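Long-range contacts in uncharacterized protein DUF849 (Burkholderia xenovorans LB400, PDB 3E02), which probably cleaves beta-keto acids such as 3-keto-5-aminohexanoate, as a zinc-dependent member of the beta-keto acid cleavage enzyme family with a TIM-barrel fold: residues A47-H52 / T79-N84; I8-A13 / V254-E259; G166-F171 / L301-A306. All blocks are in the same frame, centred on the assembly; numbering follows the deposited sequence. Where two conformers were deposited one is given.

Contact 1 of 3, residues A47-H52 / T79-N84. With ZN (zinc ion), chain B.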
ATOM      1  N   ALA A  47       1.818  26.367 -17.433  1.00 34.17           N
ATOM      2  CA  ALA A  47       2.025  27.467 -16.472  1.00 34.34           C
ATOM      3  C   ALA A  47       3.507  27.668 -16.136  1.00 34.75           C
ATOM      4  O   ALA A  47       3.911  28.779 -15.736  1.00 33.72           O
ATOM      5  CB  ALA A  47       1.228  27.210 -15.171  1.00 34.34           C
HETATM    6  N   MSE A  48       4.307  26.596 -16.271  1.00 34.36           N
HETATM    7  CA  MSE A  48       5.731  26.618 -15.955  1.00 34.01           C
HETATM    8  C   MSE A  48       6.539  25.874 -17.032  1.00 34.49           C
HETATM    9  O   MSE A  48       6.083  24.860 -17.566  1.00 32.86           O
HETATM   10  CB  MSE A  48       5.951  25.996 -14.563  1.00 34.69           C
HETATM   11  CG  MSE A  48       7.414  25.963 -14.099  1.00 36.09           C
HETATM   12 SE   MSE A  48       7.616  25.922 -12.159  0.75 35.71          SE
HETATM   13  CE  MSE A  48       6.921  24.238 -11.813  1.00 33.88           C
ATOM     14  N   LEU A  49       7.711  26.416 -17.352  1.00 33.98           N
ATOM     15  CA  LEU A  49       8.637  25.844 -18.324  1.00 33.40           C
ATOM     16  C   LEU A  49       9.908  25.471 -17.595  1.00 33.82           C
ATOM     17  O   LEU A  49      10.507  26.340 -16.953  1.00 34.49           O
ATOM     18  CB  LEU A  49       8.953  26.865 -19.418  1.00 34.01           C
ATOM     19  CG  LEU A  49       7.763  27.361 -20.229  1.00 34.43           C
ATOM     20  CD1 LEU A  49       8.208  28.462 -21.174  1.00 34.06           C
ATOM     21  CD2 LEU A  49       7.103  26.199 -20.986  1.00 34.45           C
ATOM     22  N   HIS A  50      10.279  24.184 -17.648  1.00 32.70           N
ATOM     23  CA  HIS A  50      11.507  23.662 -17.041  1.00 32.56           C
ATOM     24  C   HIS A  50      12.549  23.655 -18.173  1.00 33.86           C
ATOM     25  O   HIS A  50      12.362  23.004 -19.204  1.00 34.93           O
ATOM     26  CB  HIS A  50      11.270  22.298 -16.409  1.00 32.53           C
ATOM     27  CG  HIS A  50      12.516  21.615 -15.976  1.00 34.82           C
ATOM     28  ND1 HIS A  50      13.195  21.942 -14.824  1.00 39.42           N
ATOM     29  CD2 HIS A  50      13.226  20.633 -16.567  1.00 35.08           C
ATOM     30  CE1 HIS A  50      14.266  21.175 -14.721  1.00 43.11           C
ATOM     31  NE2 HIS A  50      14.298  20.361 -15.758  1.00 34.10           N
ATOM     32  N   LEU A  51      13.650  24.363 -17.953  1.00 33.60           N
ATOM     33  CA  LEU A  51      14.619  24.659 -19.004  1.00 34.65           C
ATOM     34  C   LEU A  51      16.056  24.202 -18.793  1.00 34.64           C
ATOM     35  O   LEU A  51      16.612  24.403 -17.720  1.00 33.58           O
ATOM     36  CB  LEU A  51      14.635  26.178 -19.186  1.00 34.43           C
ATOM     37  CG  LEU A  51      13.301  26.843 -19.559  1.00 34.50           C
ATOM     38  CD1 LEU A  51      13.413  28.371 -19.425  1.00 37.34           C
ATOM     39  CD2 LEU A  51      12.849  26.436 -20.950  1.00 34.32           C
ATOM     40  N   HIS A  52      16.611  23.598 -19.856  1.00 34.44           N
ATOM     41  CA  HIS A  52      18.024  23.259 -20.016  1.00 33.86           C
ATOM     42  C   HIS A  52      18.488  23.946 -21.299  1.00 34.82           C
ATOM     43  O   HIS A  52      17.669  24.300 -22.167  1.00 36.17           O
ATOM     44  CB  HIS A  52      18.245  21.762 -20.251  1.00 34.20           C
ATOM     45  CG  HIS A  52      17.932  20.887 -19.089  1.00 32.41           C
ATOM     46  ND1 HIS A  52      18.847  19.990 -18.570  1.00 32.70           N
ATOM     47  CD2 HIS A  52      16.793  20.726 -18.373  1.00 34.75           C
ATOM     48  CE1 HIS A  52      18.284  19.328 -17.574  1.00 34.27           C
ATOM     49  NE2 HIS A  52      17.041  19.755 -17.438  1.00 31.05           N
ATOM     50  N   THR A  79       5.952  35.244 -23.125  1.00 38.18           N
ATOM     51  CA  THR A  79       4.999  34.511 -22.282  0.50 37.54           C
ATOM     52  C   THR A  79       5.152  34.917 -20.816  1.00 38.01           C
ATOM     53  O   THR A  79       6.173  35.494 -20.430  1.00 39.03           O
ATOM     54  CB  THR A  79       5.107  32.965 -22.477  0.50 37.59           C
ATOM     55  OG1 THR A  79       4.230  32.295 -21.567  0.50 34.90           O
ATOM     56  CG2 THR A  79       6.527  32.457 -22.265  0.50 37.44           C
ATOM     57  N   ASP A  80       4.106  34.634 -20.031  1.00 36.96           N
ATOM     58  CA  ASP A  80       4.155  34.914 -18.588  0.50 36.23           C
ATOM     59  C   ASP A  80       4.372  33.620 -17.812  1.00 35.48           C
ATOM     60  O   ASP A  80       4.262  33.602 -16.611  1.00 34.83           O
ATOM     61  CB  ASP A  80       2.948  35.732 -18.085  0.50 36.08           C
ATOM     62  CG  ASP A  80       1.622  35.013 -18.217  0.50 36.88           C
ATOM     63  OD1 ASP A  80       1.500  34.127 -19.076  0.50 36.96           O
ATOM     64  OD2 ASP A  80       0.679  35.378 -17.474  0.50 38.28           O
ATOM     65  N   ALA A  81       4.731  32.529 -18.500  1.00 35.20           N
ATOM     66  CA  ALA A  81       5.015  31.258 -17.827  1.00 34.75           C
ATOM     67  C   ALA A  81       6.170  31.425 -16.838  1.00 33.87           C
ATOM     68  O   ALA A  81       7.068  32.249 -17.053  1.00 33.67           O
ATOM     69  CB  ALA A  81       5.349  30.142 -18.848  1.00 33.67           C
ATOM     70  N   ILE A  82       6.106  30.688 -15.733  1.00 32.93           N
ATOM     71  CA  ILE A  82       7.189  30.679 -14.743  1.00 33.34           C
ATOM     72  C   ILE A  82       8.372  29.946 -15.388  1.00 33.77           C
ATOM     73  O   ILE A  82       8.196  28.857 -15.919  1.00 34.05           O
ATOM     74  CB  ILE A  82       6.816  29.909 -13.459  1.00 33.19           C
ATOM     75  CG1 ILE A  82       5.612  30.545 -12.755  1.00 34.07           C
ATOM     76  CG2 ILE A  82       8.015  29.860 -12.514  1.00 33.08           C
ATOM     77  CD1 ILE A  82       5.084  29.737 -11.578  1.00 34.13           C
ATOM     78  N   LEU A  83       9.556  30.547 -15.348  1.00 34.03           N
ATOM     79  CA  LEU A  83      10.748  29.938 -15.941  1.00 34.50           C
ATOM     80  C   LEU A  83      11.523  29.241 -14.833  1.00 34.03           C
ATOM     81  O   LEU A  83      12.010  29.883 -13.923  1.00 34.62           O
ATOM     82  CB  LEU A  83      11.571  30.964 -16.713  1.00 34.54           C
ATOM     83  CG  LEU A  83      10.752  31.770 -17.736  1.00 34.80           C
ATOM     84  CD1 LEU A  83      11.654  32.701 -18.563  1.00 34.69           C
ATOM     85  CD2 LEU A  83       9.904  30.876 -18.654  1.00 32.98           C
ATOM     86  N   ASN A  84      11.584  27.912 -14.938  1.00 33.25           N
ATOM     87  CA  ASN A  84      12.217  27.004 -13.991  1.00 33.31           C
ATOM     88  C   ASN A  84      13.558  26.582 -14.625  1.00 33.57           C
ATOM     89  O   ASN A  84      13.568  25.991 -15.726  1.00 32.89           O
ATOM     90  CB  ASN A  84      11.211  25.857 -13.734  1.00 33.07           C
ATOM     91  CG  ASN A  84      11.765  24.663 -12.988  1.00 34.69           C
ATOM     92  OD1 ASN A  84      12.959  24.497 -12.786  1.00 44.33           O
ATOM     93  ND2 ASN A  84      10.848  23.789 -12.593  1.00 35.60           N
TER
HETATM   94 ZN    ZN B 311      15.587  18.672 -16.178  1.00 32.84          ZN
HETATM   95  O   HOH W   1      16.804  19.003 -13.984  1.00 27.28           O
HETATM   96  O   HOH W   2      14.606  17.303 -14.439  1.00 26.37           O
HETATM   97  O   HOH W   3      16.997  17.035 -15.706  1.00 39.17           O
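Four backbone hydrogen bonds join residues 47-52 to 79-84 as parallel neighbours. Ala47 O accepts from Ile82 N, Leu49 N gives to Ile82 O, Leu49 O accepts from Asn84 N, and Leu51 N gives to Asn84 O at 2.8 Å. The short strand axes approach to 4.7 Å at 22°, and the register pairs Met48 with Ile82, Leu49 with Leu83 and His50 with Asn84.

Apolar contacts cover both faces. Beside Ile82 and Asn84, SE of Met48, a selenomethionine, lies 4.0 Å from Ile82 CG2. On the other face Leu49 runs alongside Leu83, CD1 to CD2 3.9 Å, and its CG meets Ala81 CB; Ala41 of helix 31-44 touches Leu49. This is the TIM-barrel pattern, with strands 48-54 and 82-85 adjacent in the wall and a helix packed outside.

Polar side chains meet toward the C-terminal strand ends. With CG anti to the backbone N (chi1 170°), the His50 ring directs ND1 to Asn84 OD1 in a weak hydrogen bond of 3.3 Å, ring and amide planes 81° apart. Asn84 ND2 hydrogen-bonds to Glu170, deposited in two conformers. The other ring nitrogen, His50 NE2, binds zinc at 2.2 Å, as does His52 NE2; Glu259 and three waters complete the site.

Contact 2 of 3, residues I8-A13 / V254-E259. With ZN (zinc ion), chain B.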
ATOM      1  N   ILE A   8      -4.638  22.700 -11.692  1.00 34.01           N
ATOM      2  CA  ILE A   8      -3.471  21.857 -11.939  1.00 33.20           C
ATOM      3  C   ILE A   8      -2.380  22.642 -12.658  1.00 33.59           C
ATOM      4  O   ILE A   8      -2.638  23.263 -13.697  1.00 33.33           O
ATOM      5  CB  ILE A   8      -3.840  20.605 -12.780  1.00 33.16           C
ATOM      6  CG1 ILE A   8      -4.822  19.707 -12.015  1.00 33.91           C
ATOM      7  CG2 ILE A   8      -2.588  19.797 -13.160  1.00 32.24           C
ATOM      8  CD1 ILE A   8      -5.398  18.556 -12.866  1.00 34.32           C
ATOM      9  N   ILE A   9      -1.169  22.600 -12.117  1.00 34.24           N
ATOM     10  CA  ILE A   9      -0.012  23.201 -12.779  1.00 34.70           C
ATOM     11  C   ILE A   9       0.492  22.197 -13.809  1.00 33.26           C
ATOM     12  O   ILE A   9       0.857  21.068 -13.453  1.00 33.36           O
ATOM     13  CB  ILE A   9       1.145  23.486 -11.797  1.00 34.67           C
ATOM     14  CG1 ILE A   9       0.699  24.475 -10.716  1.00 34.67           C
ATOM     15  CG2 ILE A   9       2.395  24.042 -12.552  1.00 33.96           C
ATOM     16  CD1 ILE A   9       1.755  24.723  -9.640  1.00 34.71           C
ATOM     17  N   ILE A  10       0.497  22.602 -15.077  1.00 33.64           N
ATOM     18  CA  ILE A  10       1.141  21.845 -16.148  1.00 33.56           C
ATOM     19  C   ILE A  10       2.529  22.469 -16.304  1.00 34.69           C
ATOM     20  O   ILE A  10       2.645  23.659 -16.642  1.00 35.12           O
ATOM     21  CB  ILE A  10       0.431  21.940 -17.515  1.00 31.96           C
ATOM     22  CG1 ILE A  10      -0.980  21.336 -17.447  1.00 33.46           C
ATOM     23  CG2 ILE A  10       1.284  21.219 -18.605  1.00 33.09           C
ATOM     24  CD1 ILE A  10      -1.786  21.470 -18.741  1.00 32.86           C
ATOM     25  N   THR A  11       3.561  21.678 -16.023  1.00 34.85           N
ATOM     26  CA  THR A  11       4.936  22.079 -16.256  1.00 34.91           C
ATOM     27  C   THR A  11       5.348  21.423 -17.575  1.00 34.70           C
ATOM     28  O   THR A  11       5.017  20.255 -17.825  1.00 34.22           O
ATOM     29  CB  THR A  11       5.875  21.629 -15.139  1.00 34.95           C
ATOM     30  OG1 THR A  11       5.486  22.236 -13.898  1.00 38.79           O
ATOM     31  CG2 THR A  11       7.358  22.028 -15.439  1.00 34.87           C
ATOM     32  N   CYS A  12       6.040  22.177 -18.428  1.00 34.67           N
ATOM     33  CA  CYS A  12       6.615  21.618 -19.651  1.00 33.63           C
ATOM     34  C   CYS A  12       8.141  21.652 -19.582  1.00 34.25           C
ATOM     35  O   CYS A  12       8.735  22.741 -19.534  1.00 34.56           O
ATOM     36  CB  CYS A  12       6.161  22.353 -20.878  1.00 33.86           C
ATOM     37  SG  CYS A  12       6.863  21.623 -22.393  1.00 37.76           S
ATOM     38  N   ALA A  13       8.753  20.468 -19.581  1.00 33.05           N
ATOM     39  CA  ALA A  13      10.209  20.295 -19.607  1.00 33.12           C
ATOM     40  C   ALA A  13      10.586  20.207 -21.091  1.00 33.13           C
ATOM     41  O   ALA A  13      10.439  19.170 -21.743  1.00 33.37           O
ATOM     42  CB  ALA A  13      10.632  19.072 -18.815  1.00 31.82           C
ATOM     43  N   VAL A 254       1.143  18.081 -12.923  1.00 32.64           N
ATOM     44  CA  VAL A 254       1.655  17.304 -14.046  1.00 34.15           C
ATOM     45  C   VAL A 254       2.826  17.966 -14.743  1.00 34.40           C
ATOM     46  O   VAL A 254       2.876  19.189 -14.886  1.00 33.17           O
ATOM     47  CB  VAL A 254       0.524  17.009 -15.095  1.00 35.63           C
ATOM     48  CG1 VAL A 254      -0.687  16.306 -14.425  1.00 34.10           C
ATOM     49  CG2 VAL A 254       0.071  18.258 -15.823  1.00 36.10           C
ATOM     50  N   ARG A 255       3.776  17.130 -15.151  1.00 35.00           N
ATOM     51  CA  ARG A 255       4.909  17.545 -15.958  1.00 34.61           C
ATOM     52  C   ARG A 255       4.958  16.687 -17.220  1.00 32.78           C
ATOM     53  O   ARG A 255       4.958  15.460 -17.126  1.00 32.55           O
ATOM     54  CB  ARG A 255       6.217  17.424 -15.189  1.00 34.18           C
ATOM     55  CG  ARG A 255       7.448  17.501 -16.085  1.00 33.68           C
ATOM     56  CD  ARG A 255       8.705  17.801 -15.306  1.00 37.44           C
ATOM     57  NE  ARG A 255       9.867  17.282 -16.012  1.00 37.42           N
ATOM     58  CZ  ARG A 255      11.130  17.454 -15.643  1.00 37.81           C
ATOM     59  NH1 ARG A 255      11.459  18.238 -14.620  1.00 37.37           N
ATOM     60  NH2 ARG A 255      12.075  16.859 -16.348  1.00 38.47           N
ATOM     61  N   VAL A 256       4.980  17.351 -18.375  1.00 32.79           N
ATOM     62  CA  VAL A 256       5.141  16.692 -19.682  1.00 32.73           C
ATOM     63  C   VAL A 256       6.290  17.420 -20.363  1.00 33.18           C
ATOM     64  O   VAL A 256       6.906  18.305 -19.752  1.00 33.75           O
ATOM     65  CB  VAL A 256       3.834  16.685 -20.531  1.00 32.57           C
ATOM     66  CG1 VAL A 256       2.718  15.893 -19.805  1.00 32.04           C
ATOM     67  CG2 VAL A 256       3.380  18.103 -20.868  1.00 32.23           C
ATOM     68  N   GLY A 257       6.623  16.999 -21.585  1.00 33.10           N
ATOM     69  CA  GLY A 257       7.654  17.622 -22.386  1.00 32.25           C
ATOM     70  C   GLY A 257       8.627  16.660 -23.033  1.00 32.89           C
ATOM     71  O   GLY A 257       8.778  15.515 -22.578  1.00 31.94           O
ATOM     72  N   LEU A 258       9.274  17.140 -24.104  1.00 32.16           N
ATOM     73  CA  LEU A 258      10.257  16.361 -24.854  1.00 32.56           C
ATOM     74  C   LEU A 258      11.497  15.967 -24.051  1.00 33.18           C
ATOM     75  O   LEU A 258      12.218  15.067 -24.449  1.00 34.08           O
ATOM     76  CB  LEU A 258      10.635  17.040 -26.173  1.00 33.65           C
ATOM     77  CG  LEU A 258       9.492  17.279 -27.173  1.00 38.36           C
ATOM     78  CD1 LEU A 258      10.045  17.869 -28.484  1.00 36.66           C
ATOM     79  CD2 LEU A 258       8.730  16.036 -27.490  1.00 39.80           C
ATOM     80  N   GLU A 259      11.759  16.659 -22.944  1.00 34.19           N
ATOM     81  CA  GLU A 259      12.804  16.229 -22.009  1.00 32.89           C
ATOM     82  C   GLU A 259      12.572  14.807 -21.473  1.00 33.24           C
ATOM     83  O   GLU A 259      13.532  14.060 -21.301  1.00 33.05           O
ATOM     84  CB  GLU A 259      12.874  17.183 -20.822  1.00 33.45           C
ATOM     85  CG  GLU A 259      13.706  16.672 -19.637  1.00 32.04           C
ATOM     86  CD  GLU A 259      14.210  17.727 -18.706  1.00 33.65           C
ATOM     87  OE1 GLU A 259      14.051  18.923 -18.966  1.00 35.06           O
ATOM     88  OE2 GLU A 259      14.841  17.301 -17.735  1.00 36.04           O
TER
HETATM   89 ZN    ZN B 311      15.587  18.672 -16.178  1.00 32.84          ZN
HETATM   90  O   HOH W   4       3.885  20.538 -12.505  1.00 22.99           O
HETATM   91  O   HOH W   2      14.606  17.303 -14.439  1.00 26.37           O
HETATM   92  O   HOH W   1      16.804  19.003 -13.984  1.00 27.28           O
HETATM   93  O   HOH W   3      16.997  17.035 -15.706  1.00 39.17           O
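One face of the Arg255 guanidinium carries the methyl of Ala13, whose CB stands 3.2 Å above the plane, displaced toward the rim between NE and NH2. Water 2, a zinc ligand, sits at the edge in the plane and accepts from Arg255 NH2. The same nitrogen forms a salt bridge with Glu259 OE2 at 3.1 Å, while NE makes a salt bridge with Asp260. An extended chain, starting with CG anti to the backbone N (chi1 165°), brings the group beside the metal site. The Glu259 carboxylate also borders Ala13: its OE1 is 3.4 Å from Ala13 CB, and its OE2 binds zinc at 2.2 Å, alongside His50 and His52.

Behind these groups, strands 10-13 and 253-256 run parallel in the barrel wall. Thr11 N gives to Val254 O at 2.8 Å, Thr11 O accepts from Val256 N, and Ala13 N gives to Val256 O. Val254 CG2 packs beside Ile10 CG1 at 3.6 Å. Beyond strand 253-256, Glu259 N gives to Ala13 O at 3.1 Å, the donor tilted 32° from the carbonyl plane. Gly257 CA passes 3.3 Å from Ala13 O.

Glu259 OE2 is thus gripped by both zinc and Arg255, which fixes the position of the carboxylate, and Asp260 probably helps to position the arginine beside the metal.

Contact 3 of 3, residues G166-F171 / L301-A306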
ATOM      1  N   GLY A 166      15.728  34.370  -3.261  1.00 36.53           N
ATOM      2  CA  GLY A 166      14.262  34.191  -3.231  1.00 36.22           C
ATOM      3  C   GLY A 166      13.701  33.083  -4.108  1.00 35.80           C
ATOM      4  O   GLY A 166      12.477  32.982  -4.303  1.00 35.75           O
ATOM      5  N   THR A 167      14.583  32.236  -4.625  1.00 35.19           N
ATOM      6  CA  THR A 167      14.185  31.121  -5.487  1.00 34.38           C
ATOM      7  C   THR A 167      13.373  30.093  -4.723  1.00 34.04           C
ATOM      8  O   THR A 167      13.710  29.793  -3.588  1.00 34.36           O
ATOM      9  CB  THR A 167      15.436  30.388  -6.028  1.00 35.29           C
ATOM     10  OG1 THR A 167      16.349  31.348  -6.566  1.00 34.75           O
ATOM     11  CG2 THR A 167      15.071  29.350  -7.095  1.00 30.52           C
ATOM     12  N   ARG A 168      12.306  29.579  -5.347  1.00 34.14           N
ATOM     13  CA  ARG A 168      11.528  28.458  -4.812  1.00 34.61           C
ATOM     14  C   ARG A 168      11.982  27.222  -5.575  1.00 35.09           C
ATOM     15  O   ARG A 168      12.311  27.301  -6.764  1.00 34.72           O
ATOM     16  CB  ARG A 168      10.014  28.647  -4.968  1.00 34.18           C
ATOM     17  CG  ARG A 168       9.431  29.930  -4.409  1.00 37.36           C
ATOM     18  CD  ARG A 168       9.954  30.296  -3.047  1.00 40.99           C
ATOM     19  NE  ARG A 168       9.717  29.239  -2.061  1.00 44.33           N
ATOM     20  CZ  ARG A 168       8.758  29.220  -1.134  1.00 45.98           C
ATOM     21  NH1 ARG A 168       7.885  30.205  -0.997  1.00 50.89           N
ATOM     22  NH2 ARG A 168       8.683  28.194  -0.300  1.00 44.21           N
ATOM     23  N   PHE A 169      11.997  26.071  -4.919  1.00 35.54           N
ATOM     24  CA  PHE A 169      12.475  24.855  -5.571  1.00 36.76           C
ATOM     25  C   PHE A 169      11.450  23.838  -5.996  1.00 36.95           C
ATOM     26  O   PHE A 169      10.422  23.668  -5.344  1.00 38.19           O
ATOM     27  CB  PHE A 169      13.493  24.135  -4.677  1.00 37.90           C
ATOM     28  CG  PHE A 169      14.656  24.996  -4.295  1.00 39.08           C
ATOM     29  CD1 PHE A 169      15.549  25.449  -5.279  1.00 38.75           C
ATOM     30  CD2 PHE A 169      14.865  25.366  -2.971  1.00 40.62           C
ATOM     31  CE1 PHE A 169      16.630  26.278  -4.939  1.00 39.46           C
ATOM     32  CE2 PHE A 169      15.948  26.196  -2.621  1.00 41.82           C
ATOM     33  CZ  PHE A 169      16.829  26.653  -3.603  1.00 38.69           C
ATOM     34  N   GLU A 170      11.751  23.215  -7.136  1.00 36.57           N
ATOM     35  CA  GLU A 170      11.013  22.068  -7.664  0.50 36.77           C
ATOM     36  C   GLU A 170      11.890  20.923  -7.126  1.00 37.26           C
ATOM     37  O   GLU A 170      12.961  20.662  -7.677  1.00 37.68           O
ATOM     38  CB  GLU A 170      10.961  22.089  -9.208  0.50 36.85           C
ATOM     39  CG  GLU A 170      10.239  20.895  -9.925  0.50 37.20           C
ATOM     40  CD  GLU A 170      10.601  20.734 -11.427  0.50 37.31           C
ATOM     41  OE1 GLU A 170      11.549  21.376 -11.920  0.50 36.41           O
ATOM     42  OE2 GLU A 170       9.966  19.916 -12.134  0.50 42.76           O
ATOM     43  N   PHE A 171      11.451  20.274  -6.047  1.00 37.32           N
ATOM     44  CA  PHE A 171      12.218  19.181  -5.421  1.00 35.87           C
ATOM     45  C   PHE A 171      12.047  17.892  -6.223  1.00 36.13           C
ATOM     46  O   PHE A 171      10.958  17.299  -6.199  1.00 36.57           O
ATOM     47  CB  PHE A 171      11.781  18.977  -3.964  1.00 34.79           C
ATOM     48  CG  PHE A 171      11.950  20.191  -3.098  1.00 34.34           C
ATOM     49  CD1 PHE A 171      13.221  20.617  -2.728  1.00 34.55           C
ATOM     50  CD2 PHE A 171      10.840  20.905  -2.631  1.00 33.52           C
ATOM     51  CE1 PHE A 171      13.397  21.750  -1.917  1.00 34.07           C
ATOM     52  CE2 PHE A 171      10.996  22.032  -1.812  1.00 32.91           C
ATOM     53  CZ  PHE A 171      12.281  22.460  -1.456  1.00 34.56           C
ATOM     54  N   LEU A 301       2.874  28.243  -5.557  1.00 35.01           N
ATOM     55  CA  LEU A 301       4.278  28.022  -5.177  1.00 35.71           C
ATOM     56  C   LEU A 301       4.900  29.131  -4.316  1.00 35.61           C
ATOM     57  O   LEU A 301       5.990  28.924  -3.761  1.00 35.95           O
ATOM     58  CB  LEU A 301       5.132  27.793  -6.421  1.00 35.38           C
ATOM     59  CG  LEU A 301       4.697  26.630  -7.316  1.00 40.56           C
ATOM     60  CD1 LEU A 301       5.625  26.490  -8.511  1.00 42.55           C
ATOM     61  CD2 LEU A 301       4.656  25.359  -6.543  1.00 46.19           C
ATOM     62  N   LYS A 302       4.218  30.278  -4.218  1.00 35.16           N
ATOM     63  CA  LYS A 302       4.667  31.450  -3.455  1.00 35.83           C
ATOM     64  C   LYS A 302       6.007  31.952  -3.996  1.00 34.79           C
ATOM     65  O   LYS A 302       6.967  32.132  -3.263  1.00 33.80           O
ATOM     66  CB  LYS A 302       4.728  31.157  -1.944  1.00 36.80           C
ATOM     67  CG  LYS A 302       3.433  30.698  -1.294  1.00 41.24           C
ATOM     68  CD  LYS A 302       2.394  31.798  -1.244  1.00 50.53           C
ATOM     69  CE  LYS A 302       1.132  31.348  -0.503  1.00 52.03           C
ATOM     70  NZ  LYS A 302       1.418  31.000   0.933  1.00 59.73           N
ATOM     71  N   THR A 303       6.056  32.178  -5.303  1.00 35.50           N
ATOM     72  CA  THR A 303       7.268  32.665  -5.963  1.00 35.76           C
ATOM     73  C   THR A 303       7.424  34.169  -5.758  1.00 36.40           C
ATOM     74  O   THR A 303       6.469  34.859  -5.404  1.00 37.20           O
ATOM     75  CB  THR A 303       7.278  32.353  -7.468  1.00 35.59           C
ATOM     76  OG1 THR A 303       6.193  33.032  -8.107  1.00 39.73           O
ATOM     77  CG2 THR A 303       7.183  30.829  -7.711  1.00 32.68           C
ATOM     78  N   LYS A 304       8.629  34.659  -6.022  1.00 36.65           N
ATOM     79  CA  LYS A 304       8.973  36.073  -5.830  1.00 37.38           C
ATOM     80  C   LYS A 304       8.394  37.045  -6.879  1.00 38.16           C
ATOM     81  O   LYS A 304       8.422  38.251  -6.655  1.00 38.47           O
ATOM     82  CB  LYS A 304      10.498  36.258  -5.730  1.00 37.54           C
ATOM     83  CG  LYS A 304      11.307  35.934  -6.994  1.00 36.13           C
ATOM     84  CD  LYS A 304      12.783  36.224  -6.794  1.00 37.41           C
ATOM     85  CE  LYS A 304      13.575  35.869  -8.037  1.00 37.81           C
ATOM     86  NZ  LYS A 304      15.025  36.195  -7.894  1.00 39.18           N
ATOM     87  N   GLY A 305       7.909  36.525  -8.004  1.00 37.86           N
ATOM     88  CA  GLY A 305       7.328  37.316  -9.084  1.00 37.99           C
ATOM     89  C   GLY A 305       8.252  37.412 -10.276  1.00 38.26           C
ATOM     90  O   GLY A 305       9.477  37.401 -10.127  1.00 38.53           O
ATOM     91  N   ALA A 306       7.651  37.521 -11.460  1.00 38.93           N
ATOM     92  CA  ALA A 306       8.380  37.607 -12.744  1.00 39.12           C
ATOM     93  C   ALA A 306       9.349  38.800 -12.855  1.00 39.39           C
ATOM     94  O   ALA A 306      10.396  38.690 -13.498  1.00 40.50           O
ATOM     95  CB  ALA A 306       7.378  37.626 -13.918  1.00 38.07           C
TER
HETATM   96  O   HOH W   5      10.627  32.672  -6.272  1.00 24.80           O
HETATM   97  O   HOH W   6      16.304  33.774  -7.499  1.00 40.51           O
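Arg168 packs closely against the chain leaving helix 294-301, and its guanidinium meets two successive carbonyls in different ways. Arg168 NH1 gives a hydrogen bond to Lys302 O at 3.1 Å. That bond is bent, 146° at the hydrogen, and the acceptor lies 21° out of the guanidinium plane. Leu301 O instead lies over one face, 3.5 Å above the plane and offset toward the rim. Bends at chi2 (-44°) and chi3 fold the arginine chain back beside Lys302, bringing Arg168 NH1 to 3.4 Å from Lys302 CB. Nearer the backbone, Arg168 CG rests 3.8 Å from Thr303 CA, with Thr303 CG2 close by. Pro194 touches both Arg168 and Lys302.

Segment 166-171 is the entry to strand 168-173 of the TIM-barrel wall, where Arg168 and Glu170 make backbone bonds to the neighbouring strand 109-113. Leu301 ends helix 294-301 and residues 302-306 form the loop after it, so the contact joins that loop to the N-terminal end of a barrel strand.

Around Gly166 and Lys304 the fit is looser and water does the linking. Water 5 donates to Gly166 O and accepts from Lys304 N at 2.8 Å, whereas the closest direct approach of these residues is 4.1 Å, from Gly166 O to Lys304 CB. Water 6 spans the side chains, donating to Thr167 OG1 and accepting from Lys304 NZ. The extended Lys304 chain carries its ammonium group beyond Gly166, where Arg106 O, Glu308 O and Ser165 O are further acceptors, its three hydrogens shared among four. Exposed Lys302 sends its amino group away, Arg168 NH1 remaining 6.8 Å from Lys302 NZ.

How the contacts relate
From the N terminus, 8-13 supplies the first barrel strand, and contact 2 pairs it with the last, 253-256, across 240 intervening residues, closing the barrel. Contact 1 nests inside that loop: its 26-residue connection brings strand 82-85 beside 48-54, which itself adjoins 10-13 through backbone bonds between His50 and Cys12. Contact 3 opens after contact 1 has closed and crosses contact 2, since 301-306 follows 254-259; across 129 residues it ties the end of helix 294-301 and the following loop to the start of strand 168-173. Contacts 1 and 2 share zinc. Glu170 reaches both, by a hydrogen bond to Asn84 and a long, weak ion pair with Arg255.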